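PDB 3BJA: transcriptional regulator, MarR family, putative from Bacillus cereus, which probably binds DNA through a winged helix-turn-helix domain and so regulates transcription. Local coordinates for residues 52-57 against 62-67; 66-71 against 75-80. All blocks are in the same frame, centred on the assembly; numbering follows the deposited sequence.

Contact 1 of 2, residues 52-57 against 62-67; sequences KLIENM and SNMTTM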
ATOM      1  N   LYS A  52      -6.332 -11.113  14.920  1.00 87.79           N
ATOM      2  CA  LYS A  52      -4.842 -11.139  15.012  1.00 89.44           C
ATOM      3  C   LYS A  52      -4.149 -11.055  13.659  1.00 89.48           C
ATOM      4  O   LYS A  52      -3.138 -10.373  13.542  1.00 89.52           O
ATOM      5  CB  LYS A  52      -4.275 -12.355  15.793  1.00 92.55           C
ATOM      6  CG  LYS A  52      -3.726 -12.023  17.181  1.00 98.75           C
ATOM      7  CD  LYS A  52      -2.389 -11.259  17.060  1.00102.31           C
ATOM      8  CE  LYS A  52      -1.863 -10.812  18.412  1.00104.16           C
ATOM      9  NZ  LYS A  52      -0.652  -9.954  18.265  1.00106.50           N
ATOM     10  N   LEU A  53      -4.698 -11.755  12.663  1.00 89.36           N
ATOM     11  CA  LEU A  53      -4.177 -11.724  11.295  1.00 89.21           C
ATOM     12  C   LEU A  53      -4.350 -10.327  10.715  1.00 88.60           C
ATOM     13  O   LEU A  53      -3.406  -9.790  10.167  1.00 89.02           O
ATOM     14  CB  LEU A  53      -4.845 -12.790  10.403  1.00 89.42           C
ATOM     15  CG  LEU A  53      -4.455 -12.863   8.921  1.00 87.20           C
ATOM     16  CD1 LEU A  53      -2.950 -13.094   8.770  1.00 72.95           C
ATOM     17  CD2 LEU A  53      -5.260 -13.934   8.221  1.00 84.76           C
ATOM     18  N   ILE A  54      -5.534  -9.733  10.863  1.00 91.34           N
ATOM     19  CA  ILE A  54      -5.794  -8.349  10.372  1.00 93.19           C
ATOM     20  C   ILE A  54      -4.810  -7.338  11.016  1.00 96.02           C
ATOM     21  O   ILE A  54      -4.254  -6.479  10.330  1.00 96.06           O
ATOM     22  CB  ILE A  54      -7.272  -7.918  10.593  1.00 91.74           C
ATOM     23  CG1 ILE A  54      -8.218  -8.738   9.703  1.00 93.02           C
ATOM     24  CG2 ILE A  54      -7.466  -6.445  10.254  1.00 90.23           C
ATOM     25  CD1 ILE A  54      -9.663  -8.799  10.198  1.00 88.67           C
ATOM     26  N   GLU A  55      -4.579  -7.489  12.320  1.00 99.39           N
ATOM     27  CA  GLU A  55      -3.637  -6.642  13.083  1.00101.61           C
ATOM     28  C   GLU A  55      -2.182  -6.846  12.601  1.00103.94           C
ATOM     29  O   GLU A  55      -1.486  -5.865  12.282  1.00103.41           O
ATOM     30  CB  GLU A  55      -3.790  -6.899  14.599  1.00101.88           C
ATOM     31  CG  GLU A  55      -5.166  -6.419  15.138  1.00102.47           C
ATOM     32  CD  GLU A  55      -5.557  -6.944  16.529  1.00102.83           C
ATOM     33  OE1 GLU A  55      -4.899  -7.862  17.091  1.00101.03           O
ATOM     34  OE2 GLU A  55      -6.573  -6.426  17.049  1.00 98.23           O
ATOM     35  N   ASN A  56      -1.767  -8.120  12.503  1.00105.44           N
ATOM     36  CA  ASN A  56      -0.434  -8.497  12.009  1.00106.05           C
ATOM     37  C   ASN A  56      -0.191  -8.196  10.528  1.00107.41           C
ATOM     38  O   ASN A  56       0.962  -8.261  10.093  1.00107.76           O
ATOM     39  CB  ASN A  56      -0.120  -9.977  12.284  1.00106.39           C
ATOM     40  CG  ASN A  56      -0.021 -10.301  13.768  1.00106.70           C
ATOM     41  OD1 ASN A  56      -0.440  -9.519  14.625  1.00110.33           O
ATOM     42  ND2 ASN A  56       0.504 -11.482  14.074  1.00103.14           N
HETATM   43  N   MSE A  57      -1.247  -7.929   9.745  1.00110.07           N
HETATM   44  CA  MSE A  57      -1.078  -7.472   8.357  1.00112.64           C
HETATM   45  C   MSE A  57      -0.580  -6.039   8.461  1.00115.01           C
HETATM   46  O   MSE A  57      -1.268  -5.200   9.072  1.00117.76           O
HETATM   47  CB  MSE A  57      -2.381  -7.508   7.515  1.00113.30           C
HETATM   48  CG  MSE A  57      -2.842  -8.891   6.987  1.00114.85           C
HETATM   49 SE   MSE A  57      -1.508  -9.811   5.877  0.75118.63          SE
HETATM   50  CE  MSE A  57      -1.477  -8.664   4.295  1.00121.89           C
ATOM     51  N   SER A  62      -9.184  -4.165   1.639  1.00113.14           N
ATOM     52  CA  SER A  62     -10.616  -3.859   1.809  1.00110.39           C
ATOM     53  C   SER A  62     -11.548  -5.065   1.551  1.00109.17           C
ATOM     54  O   SER A  62     -12.728  -4.866   1.239  1.00110.50           O
ATOM     55  CB  SER A  62     -11.010  -2.685   0.895  1.00110.84           C
ATOM     56  N   ASN A  63     -11.037  -6.292   1.698  1.00107.24           N
ATOM     57  CA  ASN A  63     -11.808  -7.534   1.475  1.00105.70           C
ATOM     58  C   ASN A  63     -11.173  -8.816   2.093  1.00103.35           C
ATOM     59  O   ASN A  63     -11.203  -9.887   1.473  1.00103.91           O
ATOM     60  CB  ASN A  63     -12.135  -7.721  -0.042  1.00106.98           C
ATOM     61  CG  ASN A  63     -10.882  -7.899  -0.957  1.00110.10           C
ATOM     62  OD1 ASN A  63     -11.040  -8.251  -2.127  1.00112.82           O
ATOM     63  ND2 ASN A  63      -9.668  -7.660  -0.438  1.00114.38           N
HETATM   64  N   MSE A  64     -10.632  -8.693   3.315  1.00 99.57           N
HETATM   65  CA  MSE A  64      -9.963  -9.806   4.042  1.00 97.42           C
HETATM   66  C   MSE A  64     -10.710 -11.123   4.087  1.00 92.45           C
HETATM   67  O   MSE A  64     -10.139 -12.167   3.759  1.00 93.28           O
HETATM   68  CB  MSE A  64      -9.609  -9.425   5.495  1.00 96.08           C
HETATM   69  CG  MSE A  64      -8.230  -8.845   5.659  1.00 98.46           C
HETATM   70 SE   MSE A  64      -6.818 -10.164   5.462  0.75 99.45          SE
HETATM   71  CE  MSE A  64      -7.222 -11.348   6.948  1.00106.72           C
ATOM     72  N   THR A  65     -11.969 -11.064   4.510  1.00 87.13           N
ATOM     73  CA  THR A  65     -12.809 -12.255   4.628  1.00 84.08           C
ATOM     74  C   THR A  65     -13.028 -12.952   3.274  1.00 82.08           C
ATOM     75  O   THR A  65     -13.006 -14.192   3.199  1.00 80.60           O
ATOM     76  CB  THR A  65     -14.150 -11.921   5.324  1.00 83.44           C
ATOM     77  OG1 THR A  65     -13.867 -11.332   6.599  1.00 80.20           O
ATOM     78  CG2 THR A  65     -15.002 -13.174   5.528  1.00 80.54           C
ATOM     79  N   THR A  66     -13.217 -12.153   2.221  1.00 79.96           N
ATOM     80  CA  THR A  66     -13.393 -12.669   0.858  1.00 79.33           C
ATOM     81  C   THR A  66     -12.070 -13.252   0.358  1.00 76.96           C
ATOM     82  O   THR A  66     -12.021 -14.359  -0.189  1.00 77.02           O
ATOM     83  CB  THR A  66     -13.851 -11.560  -0.133  1.00 80.25           C
ATOM     84  OG1 THR A  66     -14.896 -10.770   0.457  1.00 83.51           O
ATOM     85  CG2 THR A  66     -14.349 -12.181  -1.453  1.00 79.95           C
HETATM   86  N   MSE A  67     -11.009 -12.484   0.578  1.00 74.57           N
HETATM   87  CA  MSE A  67      -9.644 -12.834   0.175  1.00 72.71           C
HETATM   88  C   MSE A  67      -9.121 -14.124   0.863  1.00 70.97           C
HETATM   89  O   MSE A  67      -8.416 -14.909   0.227  1.00 70.06           O
HETATM   90  CB  MSE A  67      -8.738 -11.592   0.382  1.00 73.31           C
HETATM   91  CG  MSE A  67      -7.385 -11.645  -0.256  1.00 71.96           C
HETATM   92 SE   MSE A  67      -6.144 -12.468   0.921  0.75 71.65          SE
HETATM   93  CE  MSE A  67      -5.856 -11.014   2.170  1.00 87.96           C
TER

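Contact 2 of 2, residues 66-71 against 75-80; sequences TMIQRM and GYVMTE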
ATOM      1  N   THR A  66     -13.217 -12.153   2.221  1.00 79.96           N
ATOM      2  CA  THR A  66     -13.393 -12.669   0.858  1.00 79.33           C
ATOM      3  C   THR A  66     -12.070 -13.252   0.358  1.00 76.96           C
ATOM      4  O   THR A  66     -12.021 -14.359  -0.189  1.00 77.02           O
ATOM      5  CB  THR A  66     -13.851 -11.560  -0.133  1.00 80.25           C
ATOM      6  OG1 THR A  66     -14.896 -10.770   0.457  1.00 83.51           O
ATOM      7  CG2 THR A  66     -14.349 -12.181  -1.453  1.00 79.95           C
HETATM    8  N   MSE A  67     -11.009 -12.484   0.578  1.00 74.57           N
HETATM    9  CA  MSE A  67      -9.644 -12.834   0.175  1.00 72.71           C
HETATM   10  C   MSE A  67      -9.121 -14.124   0.863  1.00 70.97           C
HETATM   11  O   MSE A  67      -8.416 -14.909   0.227  1.00 70.06           O
HETATM   12  CB  MSE A  67      -8.738 -11.592   0.382  1.00 73.31           C
HETATM   13  CG  MSE A  67      -7.385 -11.645  -0.256  1.00 71.96           C
HETATM   14 SE   MSE A  67      -6.144 -12.468   0.921  0.75 71.65          SE
HETATM   15  CE  MSE A  67      -5.856 -11.014   2.170  1.00 87.96           C
ATOM     16  N   ILE A  68      -9.472 -14.332   2.137  1.00 69.23           N
ATOM     17  CA  ILE A  68      -9.126 -15.572   2.880  1.00 69.84           C
ATOM     18  C   ILE A  68      -9.930 -16.767   2.373  1.00 69.07           C
ATOM     19  O   ILE A  68      -9.397 -17.862   2.278  1.00 69.30           O
ATOM     20  CB  ILE A  68      -9.233 -15.404   4.447  1.00 71.06           C
ATOM     21  CG1 ILE A  68      -7.885 -14.922   5.028  1.00 73.30           C
ATOM     22  CG2 ILE A  68      -9.545 -16.712   5.158  1.00 65.59           C
ATOM     23  CD1 ILE A  68      -7.410 -13.607   4.478  1.00 81.51           C
ATOM     24  N   GLN A  69     -11.214 -16.564   2.081  1.00 69.70           N
ATOM     25  CA  GLN A  69     -12.061 -17.618   1.474  1.00 69.27           C
ATOM     26  C   GLN A  69     -11.511 -18.148   0.147  1.00 67.69           C
ATOM     27  O   GLN A  69     -11.581 -19.349  -0.123  1.00 66.00           O
ATOM     28  CB  GLN A  69     -13.519 -17.143   1.294  1.00 69.75           C
ATOM     29  CG  GLN A  69     -14.446 -17.688   2.362  1.00 75.76           C
ATOM     30  CD  GLN A  69     -14.758 -19.184   2.162  1.00 79.09           C
ATOM     31  OE1 GLN A  69     -15.079 -19.624   1.057  1.00 80.40           O
ATOM     32  NE2 GLN A  69     -14.678 -19.955   3.242  1.00 82.96           N
ATOM     33  N   ARG A  70     -10.970 -17.235  -0.656  1.00 68.30           N
ATOM     34  CA  ARG A  70     -10.315 -17.549  -1.925  1.00 67.86           C
ATOM     35  C   ARG A  70      -9.093 -18.432  -1.648  1.00 66.63           C
ATOM     36  O   ARG A  70      -8.907 -19.457  -2.300  1.00 68.24           O
ATOM     37  CB  ARG A  70      -9.912 -16.239  -2.628  1.00 69.55           C
ATOM     38  CG  ARG A  70      -9.334 -16.326  -4.034  1.00 73.26           C
ATOM     39  CD  ARG A  70     -10.243 -17.091  -4.935  1.00 90.40           C
ATOM     40  NE  ARG A  70     -10.134 -16.721  -6.352  1.00 97.63           N
ATOM     41  CZ  ARG A  70     -11.041 -16.030  -7.071  1.00102.79           C
ATOM     42  NH1 ARG A  70     -12.213 -15.600  -6.560  1.00101.81           N
ATOM     43  NH2 ARG A  70     -10.781 -15.781  -8.361  1.00104.61           N
HETATM   44  N   MSE A  71      -8.286 -18.040  -0.657  1.00 64.65           N
HETATM   45  CA  MSE A  71      -7.129 -18.836  -0.211  1.00 61.47           C
HETATM   46  C   MSE A  71      -7.562 -20.173   0.416  1.00 63.09           C
HETATM   47  O   MSE A  71      -6.806 -21.137   0.387  1.00 61.48           O
HETATM   48  CB  MSE A  71      -6.250 -18.044   0.785  1.00 59.75           C
HETATM   49  CG  MSE A  71      -5.582 -16.817   0.186  1.00 58.31           C
HETATM   50 SE   MSE A  71      -4.385 -15.862   1.444  0.75 52.81          SE
HETATM   51  CE  MSE A  71      -2.795 -17.022   1.382  1.00 59.45           C
ATOM     52  N   GLY A  75      -6.635 -23.851  -1.242  1.00 71.18           N
ATOM     53  CA  GLY A  75      -5.973 -24.852  -0.419  1.00 70.52           C
ATOM     54  C   GLY A  75      -4.731 -24.405   0.311  1.00 68.77           C
ATOM     55  O   GLY A  75      -4.013 -25.246   0.822  1.00 67.64           O
ATOM     56  N   TYR A  76      -4.494 -23.096   0.387  1.00 69.54           N
ATOM     57  CA  TYR A  76      -3.343 -22.547   1.097  1.00 69.63           C
ATOM     58  C   TYR A  76      -3.598 -22.464   2.604  1.00 69.39           C
ATOM     59  O   TYR A  76      -2.728 -22.827   3.389  1.00 69.32           O
ATOM     60  CB  TYR A  76      -2.986 -21.156   0.585  1.00 71.56           C
ATOM     61  CG  TYR A  76      -2.674 -21.055  -0.896  1.00 74.45           C
ATOM     62  CD1 TYR A  76      -1.588 -21.740  -1.461  1.00 74.50           C
ATOM     63  CD2 TYR A  76      -3.428 -20.216  -1.732  1.00 78.87           C
ATOM     64  CE1 TYR A  76      -1.288 -21.624  -2.842  1.00 74.78           C
ATOM     65  CE2 TYR A  76      -3.130 -20.086  -3.107  1.00 79.22           C
ATOM     66  CZ  TYR A  76      -2.066 -20.793  -3.653  1.00 76.28           C
ATOM     67  OH  TYR A  76      -1.804 -20.643  -4.992  1.00 74.75           O
ATOM     68  N   VAL A  77      -4.776 -21.961   2.993  1.00 70.43           N
ATOM     69  CA  VAL A  77      -5.166 -21.781   4.409  1.00 68.91           C
ATOM     70  C   VAL A  77      -6.427 -22.561   4.768  1.00 69.12           C
ATOM     71  O   VAL A  77      -7.212 -22.929   3.891  1.00 69.42           O
ATOM     72  CB  VAL A  77      -5.418 -20.287   4.764  1.00 69.18           C
ATOM     73  CG1 VAL A  77      -4.210 -19.427   4.388  1.00 66.28           C
ATOM     74  CG2 VAL A  77      -6.695 -19.750   4.094  1.00 63.31           C
HETATM   75  N   MSE A  78      -6.597 -22.794   6.072  1.00 70.16           N
HETATM   76  CA  MSE A  78      -7.758 -23.487   6.654  1.00 69.50           C
HETATM   77  C   MSE A  78      -8.313 -22.649   7.811  1.00 69.84           C
HETATM   78  O   MSE A  78      -7.545 -22.176   8.654  1.00 70.53           O
HETATM   79  CB  MSE A  78      -7.341 -24.862   7.165  1.00 69.15           C
HETATM   80  CG  MSE A  78      -8.450 -25.701   7.788  1.00 70.33           C
HETATM   81 SE   MSE A  78     -10.017 -25.890   6.639  0.75 70.63          SE
HETATM   82  CE  MSE A  78      -9.221 -26.929   5.167  1.00 69.00           C
ATOM     83  N   THR A  79      -9.634 -22.468   7.833  1.00 69.35           N
ATOM     84  CA  THR A  79     -10.331 -21.695   8.870  1.00 69.14           C
ATOM     85  C   THR A  79     -11.299 -22.587   9.666  1.00 71.10           C
ATOM     86  O   THR A  79     -11.895 -23.534   9.123  1.00 68.01           O
ATOM     87  CB  THR A  79     -11.070 -20.456   8.290  1.00 68.66           C
ATOM     88  OG1 THR A  79     -12.174 -20.857   7.475  1.00 61.87           O
ATOM     89  CG2 THR A  79     -10.104 -19.579   7.460  1.00 66.21           C
ATOM     90  N   GLU A  80     -11.436 -22.263  10.953  1.00 74.24           N
ATOM     91  CA  GLU A  80     -12.308 -22.991  11.875  1.00 77.43           C
ATOM     92  C   GLU A  80     -12.771 -22.093  13.032  1.00 79.02           C
ATOM     93  O   GLU A  80     -12.036 -21.197  13.457  1.00 79.15           O
ATOM     94  CB  GLU A  80     -11.576 -24.228  12.418  1.00 76.95           C
ATOM     95  CG  GLU A  80     -10.334 -23.923  13.289  1.00 79.52           C
ATOM     96  CD  GLU A  80      -9.519 -25.162  13.695  1.00 80.07           C
ATOM     97  OE1 GLU A  80      -9.733 -26.282  13.157  1.00 78.16           O
ATOM     98  OE2 GLU A  80      -8.633 -24.988  14.563  1.00 83.21           O
TER

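Contact 1 of 2, residues 52-57 against 62-67
The terminal methyl of the selenomethionine Met64 enters the angle between Leu53 and Ile54 on helix 50-56, and the same side chain meets all three touching residues of segment 52-57. Met64 CE lies 3.5 Å from Leu53 CD2 and 3.7 Å from Leu53 CG, so one branch of the leucine and its fork line one wall of the hollow. The other wall is the ethyl arm of Ile54, whose CG1 is 3.9 Å from Met64 CE and 4.0 Å from Met64 CG; the isoleucine arm and the methionine chain run past each other in opposite senses. At Met64 CE the directions to Leu53 CD2 and Ile54 CG1 open by about 112°, which is the evidence for a methyl seated between two side chains rather than resting on one. Two successive bends, chi2 -72° and chi3 -63°, curl the Met64 chain and bring its end into this notch. Helix 50-56 and helix 64-73 are the two helices of the helix-turn-helix in the MarR winged-helix fold, the second being the probable DNA-recognition helix. The nearest CA atoms, those of Ile54 and Met64, are 7.7 Å apart, so the segments meet through side chains. Just after helix 50-56, Met57 flanks the selenium more loosely, with Met57 CG 4.4 Å from Met64 SE. Met50 adds to the surroundings of Met64, while Leu53 also rests on Val41 of helix 33-44 and Ile54 on Val60 of the connecting loop.

Contact 2 of 2, residues 66-71 against 75-80
Three successive backbone amides, those of Gly75, Tyr76 and Val77, converge on the carbonyl oxygen of Met71. The bond from Tyr76 N to Met71 O is the shortest at 3.0 Å, and the C=O...N angle of 168° puts the donor almost straight ahead of the carbonyl. Val77 N is well aligned with Met71 O but long, at 3.4 Å, and the N-H of Gly75 comes in strongly bent; both bonds are weak. Beside this polar knot lies an apolar seam. Val77 CG2 rests 3.7 Å from Met71 CB and also touches Ile68 O, a turn earlier in the helix. The selenomethionine Met71 bends at its last torsion, chi3 78°, which brings its methyl CE to 4.1 Å from Val77 CG1 and near Tyr76 CB. Farther along the strand, Thr79 turns its methyl inward, and Thr79 CG2 meets Ile68 CG2 at 3.7 Å with the two side chains crossing at a slant. The helix ends in a Schellman motif: Gly75 adopts positive phi, and the Tyr76 amide bonds back to Met71 O in the last turn. After Tyr76 the chain enters strand 77-81. This is the step from the probable recognition helix to the wing of the winged-helix fold, and the short helix and strand segments make an angle of 117° with axes 8.1 Å apart at their closest. In the next shell, helix 33-44 supplies Ile39 against Met71 and Leu42 against Val77. Strand 89-93 pairs antiparallel with 77-81, Thr94 OG1 takes up Gly75 O, and Lys96 makes a cation-pi contact with the Tyr76 ring.

How the contacts relate
Helix 64-73 belongs to both contacts: contact 1 uses its first turn and contact 2 the turns that follow, with Thr66 and Met67 in the segments of both. Their centres are 11 Å apart. Direct touch comes through Leu53 CD2, which lies 4.2 Å from Ile68 CG1, so the branch that walls the contact 1 hollow also reaches a residue packed on the strand in contact 2. Contact 1 joins the probable recognition helix to its helix-turn-helix partner, and contact 2 joins it to the wing; the part of this helix in reading DNA is inferred from the family.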